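Local coordinates for class II aldolase/adducin N-terminal domain-containing protein (Thermoplasma acidophilum, PDB 3M4R) that binds a zinc ion in a class II aldolase/adducin-like N-terminal domain, part of a longer short-chain dehydrogenase family protein that is probably an oxidoreductase, at residues A[99-104]-A[111-116]; A[120-125]-A[164-169]. All blocks are in the same frame, centred on the assembly; numbering follows the deposited sequence.

Contact 1. Residues A[99-104]-A[111-116]. With ZN (zinc ion), chain B.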
ATOM      1  N   ASP A  99     -11.232  12.048  -9.727  1.00 25.84           N
ATOM      2  CA  ASP A  99     -11.100  12.649 -11.043  0.50 24.92           C
ATOM      3  C   ASP A  99      -9.638  12.752 -11.454  1.00 24.84           C
ATOM      4  O   ASP A  99      -9.289  12.493 -12.599  1.00 24.70           O
ATOM      5  CB  ASP A  99     -11.684  14.051 -11.071  0.50 25.15           C
ATOM      6  CG  ASP A  99     -11.826  14.569 -12.476  0.50 25.07           C
ATOM      7  OD1 ASP A  99     -12.402  13.840 -13.316  0.50 25.33           O
ATOM      8  OD2 ASP A  99     -11.315  15.667 -12.743  0.50 26.70           O
ATOM      9  N   TYR A 100      -8.781  13.168 -10.523  1.00 23.78           N
ATOM     10  CA  TYR A 100      -7.323  13.297 -10.830  1.00 22.10           C
ATOM     11  C   TYR A 100      -6.743  11.984 -11.282  1.00 23.01           C
ATOM     12  O   TYR A 100      -6.022  11.888 -12.296  1.00 22.39           O
ATOM     13  CB  TYR A 100      -6.558  13.821  -9.630  1.00 20.62           C
ATOM     14  CG  TYR A 100      -5.124  14.247  -9.890  1.00 18.21           C
ATOM     15  CD1 TYR A 100      -4.117  13.323 -10.029  1.00 15.80           C
ATOM     16  CD2 TYR A 100      -4.785  15.605  -9.984  1.00 19.16           C
ATOM     17  CE1 TYR A 100      -2.791  13.721 -10.236  1.00 18.33           C
ATOM     18  CE2 TYR A 100      -3.474  16.004 -10.215  1.00 16.87           C
ATOM     19  CZ  TYR A 100      -2.508  15.083 -10.341  1.00 18.13           C
ATOM     20  OH  TYR A 100      -1.234  15.518 -10.580  1.00 18.73           O
ATOM     21  N   LEU A 101      -7.051  10.952 -10.525  1.00 23.31           N
ATOM     22  CA  LEU A 101      -6.554   9.643 -10.831  1.00 23.92           C
ATOM     23  C   LEU A 101      -7.039   9.125 -12.186  1.00 23.79           C
ATOM     24  O   LEU A 101      -6.253   8.527 -12.904  1.00 23.57           O
ATOM     25  CB  LEU A 101      -6.864   8.647  -9.703  1.00 23.97           C
ATOM     26  CG  LEU A 101      -6.163   8.861  -8.370  1.00 24.84           C
ATOM     27  CD1 LEU A 101      -6.754   7.938  -7.327  1.00 22.76           C
ATOM     28  CD2 LEU A 101      -4.611   8.651  -8.486  1.00 24.53           C
ATOM     29  N   LYS A 102      -8.308   9.373 -12.528  1.00 24.29           N
ATOM     30  CA  LYS A 102      -8.866   8.996 -13.793  1.00 25.65           C
ATOM     31  C   LYS A 102      -8.072   9.663 -14.893  1.00 25.27           C
ATOM     32  O   LYS A 102      -7.765   9.017 -15.904  1.00 26.86           O
ATOM     33  CB  LYS A 102     -10.383   9.377 -13.883  1.00 26.81           C
ATOM     34  CG  LYS A 102     -11.093   8.936 -15.173  1.00 30.24           C
ATOM     35  CD  LYS A 102     -12.662   9.326 -15.196  1.00 35.14           C
ATOM     36  CE  LYS A 102     -13.423   8.663 -16.438  1.00 36.95           C
ATOM     37  NZ  LYS A 102     -14.628   9.346 -17.091  1.00 33.43           N
ATOM     38  N   LYS A 103      -7.717  10.931 -14.710  1.00 22.87           N
ATOM     39  CA  LYS A 103      -7.010  11.684 -15.775  1.00 20.81           C
ATOM     40  C   LYS A 103      -5.534  11.222 -15.870  1.00 21.18           C
ATOM     41  O   LYS A 103      -4.800  11.616 -16.802  1.00 19.41           O
ATOM     42  CB  LYS A 103      -7.069  13.166 -15.485  1.00 20.12           C
ATOM     43  CG  LYS A 103      -8.475  13.779 -15.729  1.00 18.19           C
ATOM     44  CD  LYS A 103      -8.600  15.268 -15.246  1.00 17.34           C
ATOM     45  CE  LYS A 103     -10.019  15.785 -15.471  1.00 19.54           C
ATOM     46  NZ  LYS A 103     -10.084  17.194 -15.045  1.00 20.61           N
ATOM     47  N   SER A 104      -5.122  10.427 -14.898  1.00 20.56           N
ATOM     48  CA  SER A 104      -3.724   9.938 -14.779  1.00 21.06           C
ATOM     49  C   SER A 104      -3.578   8.469 -15.206  1.00 21.26           C
ATOM     50  O   SER A 104      -2.486   7.897 -15.160  1.00 21.06           O
ATOM     51  CB  SER A 104      -3.215  10.113 -13.353  1.00 21.55           C
ATOM     52  OG  SER A 104      -3.360  11.463 -12.924  1.00 20.14           O
ATOM     53  N   PRO A 111     -10.271  -0.845 -14.972  1.00 23.90           N
ATOM     54  CA  PRO A 111     -11.091  -0.548 -13.792  1.00 24.26           C
ATOM     55  C   PRO A 111     -10.498   0.592 -12.940  1.00 23.45           C
ATOM     56  O   PRO A 111      -9.286   0.798 -12.923  1.00 22.60           O
ATOM     57  CB  PRO A 111     -11.124  -1.878 -13.030  1.00 24.47           C
ATOM     58  CG  PRO A 111     -10.699  -2.949 -14.061  1.00 24.27           C
ATOM     59  CD  PRO A 111      -9.704  -2.211 -14.913  1.00 24.31           C
ATOM     60  N   SER A 112     -11.371   1.353 -12.279  1.00 23.93           N
ATOM     61  CA  SER A 112     -10.931   2.477 -11.431  0.50 24.02           C
ATOM     62  C   SER A 112      -9.870   2.047 -10.412  1.00 23.57           C
ATOM     63  O   SER A 112      -9.987   1.008  -9.798  1.00 24.06           O
ATOM     64  CB  SER A 112     -12.115   3.094 -10.702  0.50 24.61           C
ATOM     65  OG  SER A 112     -13.003   3.715 -11.610  0.50 25.44           O
ATOM     66  N   PRO A 113      -8.828   2.865 -10.232  1.00 22.28           N
ATOM     67  CA  PRO A 113      -7.780   2.556  -9.291  1.00 21.66           C
ATOM     68  C   PRO A 113      -8.260   2.785  -7.848  1.00 21.33           C
ATOM     69  O   PRO A 113      -9.195   3.562  -7.602  1.00 19.12           O
ATOM     70  CB  PRO A 113      -6.655   3.549  -9.667  1.00 21.58           C
ATOM     71  CG  PRO A 113      -7.396   4.730 -10.193  1.00 20.60           C
ATOM     72  CD  PRO A 113      -8.585   4.162 -10.922  1.00 22.50           C
ATOM     73  N   SER A 114      -7.650   2.053  -6.924  1.00 20.19           N
ATOM     74  CA  SER A 114      -7.875   2.233  -5.482  1.00 21.10           C
ATOM     75  C   SER A 114      -7.976   3.708  -5.112  1.00 21.03           C
ATOM     76  O   SER A 114      -7.142   4.505  -5.539  1.00 21.65           O
ATOM     77  CB  SER A 114      -6.695   1.638  -4.686  1.00 21.24           C
ATOM     78  OG  SER A 114      -6.860   1.849  -3.272  1.00 22.91           O
ATOM     79  N   VAL A 115      -8.986   4.056  -4.322  1.00 23.47           N
ATOM     80  CA  VAL A 115      -9.074   5.407  -3.695  1.00 23.86           C
ATOM     81  C   VAL A 115      -7.859   5.746  -2.790  1.00 24.32           C
ATOM     82  O   VAL A 115      -7.616   6.931  -2.468  1.00 23.15           O
ATOM     83  CB  VAL A 115     -10.445   5.650  -2.949  1.00 25.63           C
ATOM     84  CG1 VAL A 115     -11.611   5.501  -3.924  1.00 22.99           C
ATOM     85  CG2 VAL A 115     -10.648   4.688  -1.729  1.00 25.10           C
ATOM     86  N   GLU A 116      -7.041   4.741  -2.446  1.00 23.81           N
ATOM     87  CA  GLU A 116      -5.818   4.968  -1.655  1.00 23.75           C
ATOM     88  C   GLU A 116      -4.560   5.024  -2.466  1.00 23.16           C
ATOM     89  O   GLU A 116      -3.461   4.894  -1.905  1.00 22.75           O
ATOM     90  CB  GLU A 116      -5.690   3.856  -0.574  1.00 23.38           C
ATOM     91  CG  GLU A 116      -6.989   3.765   0.194  1.00 24.15           C
ATOM     92  CD  GLU A 116      -6.868   3.185   1.581  1.00 26.46           C
ATOM     93  OE1 GLU A 116      -7.120   1.944   1.692  1.00 25.67           O
ATOM     94  OE2 GLU A 116      -6.579   3.966   2.547  1.00 26.04           O
TER
HETATM   95 ZN    ZN B 220      -6.789   2.121   3.932  1.00 37.37          ZN
HETATM   96  O   HOH W   1      -8.686   2.819   3.993  1.00 21.59           O

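Contact 2. Residues A[120-125]-A[164-169]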
ATOM      1  N   HIS A 120       0.428   4.953  -2.097  1.00 23.19           N
ATOM      2  CA  HIS A 120       1.384   4.157  -2.861  1.00 23.14           C
ATOM      3  C   HIS A 120       2.353   5.030  -3.671  1.00 22.55           C
ATOM      4  O   HIS A 120       3.610   4.802  -3.713  1.00 22.78           O
ATOM      5  CB  HIS A 120       0.588   3.235  -3.762  1.00 23.16           C
ATOM      6  CG  HIS A 120      -0.193   2.209  -2.990  1.00 22.75           C
ATOM      7  ND1 HIS A 120       0.303   0.939  -2.757  1.00 19.79           N
ATOM      8  CD2 HIS A 120      -1.405   2.263  -2.384  1.00 22.34           C
ATOM      9  CE1 HIS A 120      -0.578   0.262  -2.028  1.00 21.56           C
ATOM     10  NE2 HIS A 120      -1.625   1.035  -1.788  1.00 22.85           N
ATOM     11  N   ALA A 121       1.770   5.997  -4.355  1.00 20.83           N
ATOM     12  CA  ALA A 121       2.552   6.857  -5.274  1.00 20.81           C
ATOM     13  C   ALA A 121       3.583   7.650  -4.515  1.00 20.31           C
ATOM     14  O   ALA A 121       4.686   7.848  -5.004  1.00 20.79           O
ATOM     15  CB  ALA A 121       1.615   7.839  -6.093  1.00 18.99           C
ATOM     16  N   PHE A 122       3.219   8.083  -3.312  1.00 20.89           N
ATOM     17  CA  PHE A 122       4.024   8.998  -2.520  1.00 21.46           C
ATOM     18  C   PHE A 122       5.075   8.307  -1.624  1.00 22.66           C
ATOM     19  O   PHE A 122       5.803   8.999  -0.951  1.00 23.28           O
ATOM     20  CB  PHE A 122       3.159   9.853  -1.615  1.00 20.72           C
ATOM     21  CG  PHE A 122       2.321  10.889  -2.324  1.00 21.92           C
ATOM     22  CD1 PHE A 122       2.554  11.261  -3.634  1.00 23.32           C
ATOM     23  CD2 PHE A 122       1.318  11.532  -1.630  1.00 21.76           C
ATOM     24  CE1 PHE A 122       1.773  12.238  -4.223  1.00 23.02           C
ATOM     25  CE2 PHE A 122       0.541  12.508  -2.198  1.00 23.37           C
ATOM     26  CZ  PHE A 122       0.759  12.860  -3.499  1.00 23.71           C
ATOM     27  N   LEU A 123       5.178   6.995  -1.663  1.00 22.95           N
ATOM     28  CA  LEU A 123       6.256   6.288  -0.951  1.00 24.31           C
ATOM     29  C   LEU A 123       7.259   5.778  -1.977  1.00 26.26           C
ATOM     30  O   LEU A 123       6.883   5.059  -2.934  1.00 26.51           O
ATOM     31  CB  LEU A 123       5.670   5.133  -0.159  1.00 24.20           C
ATOM     32  CG  LEU A 123       4.925   5.542   1.115  1.00 23.27           C
ATOM     33  CD1 LEU A 123       4.177   4.319   1.720  1.00 21.97           C
ATOM     34  CD2 LEU A 123       5.895   6.142   2.087  1.00 25.02           C
ATOM     35  N   PRO A 124       8.548   6.154  -1.814  1.00 27.25           N
ATOM     36  CA  PRO A 124       9.498   5.923  -2.880  1.00 27.93           C
ATOM     37  C   PRO A 124      10.187   4.579  -2.757  1.00 28.49           C
ATOM     38  O   PRO A 124      11.449   4.523  -2.644  1.00 29.90           O
ATOM     39  CB  PRO A 124      10.525   7.052  -2.657  1.00 28.85           C
ATOM     40  CG  PRO A 124      10.562   7.199  -1.196  1.00 27.56           C
ATOM     41  CD  PRO A 124       9.104   7.053  -0.788  1.00 27.75           C
ATOM     42  N   TYR A 125       9.380   3.534  -2.733  1.00 26.67           N
ATOM     43  CA  TYR A 125       9.830   2.172  -2.820  1.00 25.82           C
ATOM     44  C   TYR A 125       9.049   1.504  -3.947  1.00 25.02           C
ATOM     45  O   TYR A 125       7.881   1.853  -4.241  1.00 23.32           O
ATOM     46  CB  TYR A 125       9.579   1.431  -1.500  1.00 26.93           C
ATOM     47  CG  TYR A 125      10.753   1.351  -0.505  1.00 28.13           C
ATOM     48  CD1 TYR A 125      11.877   0.576  -0.789  1.00 33.34           C
ATOM     49  CD2 TYR A 125      10.694   1.989   0.741  1.00 31.63           C
ATOM     50  CE1 TYR A 125      12.970   0.477   0.106  1.00 33.90           C
ATOM     51  CE2 TYR A 125      11.753   1.875   1.683  1.00 32.78           C
ATOM     52  CZ  TYR A 125      12.906   1.121   1.351  1.00 35.33           C
ATOM     53  OH  TYR A 125      13.981   0.987   2.237  1.00 36.85           O
ATOM     54  N   PRO A 164      -9.101   8.531   5.817  1.00 23.92           N
ATOM     55  CA  PRO A 164      -8.525   8.126   4.533  1.00 24.86           C
ATOM     56  C   PRO A 164      -8.779   9.173   3.476  1.00 24.90           C
ATOM     57  O   PRO A 164      -9.879   9.674   3.392  1.00 26.24           O
ATOM     58  CB  PRO A 164      -9.243   6.814   4.226  1.00 25.61           C
ATOM     59  CG  PRO A 164      -9.532   6.253   5.609  1.00 26.26           C
ATOM     60  CD  PRO A 164      -9.972   7.470   6.362  1.00 24.62           C
ATOM     61  N   GLY A 165      -7.735   9.526   2.726  1.00 23.86           N
ATOM     62  CA  GLY A 165      -7.832  10.514   1.674  1.00 23.85           C
ATOM     63  C   GLY A 165      -6.508  11.187   1.403  1.00 23.50           C
ATOM     64  O   GLY A 165      -5.438  10.681   1.739  1.00 24.00           O
ATOM     65  N   PHE A 166      -6.585  12.349   0.789  1.00 24.24           N
ATOM     66  CA  PHE A 166      -5.421  13.040   0.282  1.00 24.20           C
ATOM     67  C   PHE A 166      -4.511  13.616   1.369  1.00 23.13           C
ATOM     68  O   PHE A 166      -3.271  13.466   1.309  1.00 23.25           O
ATOM     69  CB  PHE A 166      -5.858  14.112  -0.739  1.00 24.81           C
ATOM     70  CG  PHE A 166      -4.716  14.672  -1.528  1.00 25.23           C
ATOM     71  CD1 PHE A 166      -4.100  13.921  -2.489  1.00 26.88           C
ATOM     72  CD2 PHE A 166      -4.200  15.926  -1.243  1.00 27.09           C
ATOM     73  CE1 PHE A 166      -3.013  14.447  -3.194  1.00 28.29           C
ATOM     74  CE2 PHE A 166      -3.125  16.428  -1.941  1.00 26.28           C
ATOM     75  CZ  PHE A 166      -2.540  15.691  -2.906  1.00 22.65           C
ATOM     76  N   THR A 167      -5.081  14.221   2.391  1.00 23.28           N
ATOM     77  CA  THR A 167      -4.257  14.661   3.541  1.00 21.84           C
ATOM     78  C   THR A 167      -3.471  13.520   4.193  1.00 22.18           C
ATOM     79  O   THR A 167      -2.282  13.692   4.532  1.00 22.00           O
ATOM     80  CB  THR A 167      -5.073  15.463   4.552  1.00 23.56           C
ATOM     81  OG1 THR A 167      -5.703  16.532   3.843  1.00 23.03           O
ATOM     82  CG2 THR A 167      -4.160  16.096   5.638  1.00 19.31           C
ATOM     83  N   LEU A 168      -4.087  12.340   4.301  1.00 21.23           N
ATOM     84  CA  LEU A 168      -3.412  11.211   4.870  1.00 20.88           C
ATOM     85  C   LEU A 168      -2.188  10.917   4.020  1.00 21.36           C
ATOM     86  O   LEU A 168      -1.088  10.795   4.563  1.00 22.32           O
ATOM     87  CB  LEU A 168      -4.356   9.996   4.960  1.00 20.97           C
ATOM     88  CG  LEU A 168      -3.654   8.675   5.292  1.00 21.92           C
ATOM     89  CD1 LEU A 168      -3.003   8.803   6.688  1.00 21.07           C
ATOM     90  CD2 LEU A 168      -4.634   7.453   5.237  1.00 20.86           C
ATOM     91  N   ALA A 169      -2.360  10.887   2.677  1.00 20.78           N
ATOM     92  CA  ALA A 169      -1.272  10.557   1.793  1.00 21.03           C
ATOM     93  C   ALA A 169      -0.135  11.541   1.893  1.00 20.87           C
ATOM     94  O   ALA A 169       1.017  11.127   1.881  1.00 21.19           O
ATOM     95  CB  ALA A 169      -1.751  10.375   0.291  1.00 20.31           C
TER

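Contact 1. Residues A[99-104]-A[111-116]
Glu-116 OE1 is held by zinc and by Asn-40 ND2, which donates to it, and the loop that brings it there packs through Pro-113 against Leu-101 of helix 94-103 in this class II aldolase (AraD-like) domain. The packing is apolar and small in area: Leu-101 CB lies 4.0 Å from Pro-113 CG, with both side chains leaving their backbones toward the other segment, and the two segments bury 120 Å² between them. Leu-101 CD1 also touches Ser-114 O, 3.9 Å away, a carbonyl that accepts a hydrogen bond from the hydroxyl of Thr-117. Pro-113 also lies on Thr-76 and Ile-78 of strand 75-79, and Leu-101 touches Phe-118, so the pair joins helix, loop and sheet. Beyond the proline, the loop folds into an ST turn, in which Ser-114 OG accepts from Glu-116 N at 3.0 Å with an N-H...O angle of 155°. Glu-116 then runs out extended beyond CG (chi2 -156°) and grips the metal with both carboxylate oxygens. His-130, His-132 and His-188 bind through NE2. The carboxylate is bidentate and even, Glu-116 OE1 and OE2 each lying 2.3 Å from zinc, while water 1 completes the shell at 2.0 Å from the metal.

Contact 2. Residues A[120-125]-A[164-169]
Phe-122 and Ala-169 form the closest part of this buried contact, between the turn that follows helix 117-121 and the first turn of helix 166-175. The apolar component has two pieces. Phe-122 CD2 lies 3.8 Å from Ala-169 CB, with CE2 of the same ring at 4.0 Å from that methyl, so one flank of the benzene ring rests on the alanine. Farther along the ring, Phe-122 CZ comes 4.1 Å from Phe-166 CE1. The two phenylalanine side chains cross at about a right angle, and Phe-166 CE1 sits at the edge of the Phe-122 ring, near its plane. The torsion of Phe-166 accounts for this meeting: CG is anti to the backbone N (chi1 -168°), and the end of the side chain comes nearer to Phe-122 than the direction of its first bond suggests.

A polar approach supplements the packing. Ala-169 O stands 3.5 Å from Phe-122 CD2, at the ring edge and near its plane, where the slightly positive C-H rim probably suits a carbonyl oxygen.

Between the two segments there is no backbone hydrogen bond; each holds its own shape. Ala-169 N donates to Gly-165 O at 3.2 Å, closing the first helical turn behind the N-cap glycine, while Pro-124 is the centre of an inverse gamma turn whose bond from Tyr-125 N to Leu-123 O is weak. Lys-44 NZ ties down the same region by bonding to the carbonyls of His-120, Leu-123 and Tyr-125.

Phe-118 extends the aromatic cluster: its ring meets Phe-122 with planes at about 40° and Phe-166 edge-to-face. With the Ala-169 side chain about 10 Å from the bound zinc ion, the turn after helix 117-121 packs on the first turn of helix 166-175 in the interior of the class II aldolase domain.

In the fold
Contact 1 closes before contact 2 opens, so they follow in series along the chain, and their centres lie 13 Å apart. Helix 117-121 joins them: it begins directly after Glu-116, and its Phe-118 touches Leu-101 of contact 1 as well as Phe-122, Phe-166 and Ala-169 of contact 2. The two also meet directly where Glu-116 OE2 lies 4.2 Å from Pro-164 CB, a packing contact. Asn-40 gives a second, polar route, since it hydrogen-bonds to both Glu-116 OE1 and His-120 NE2. Both contacts thus lie in one class II aldolase domain, placing helices 94-103 and 166-175 around the short helix that follows the zinc-binding glutamate.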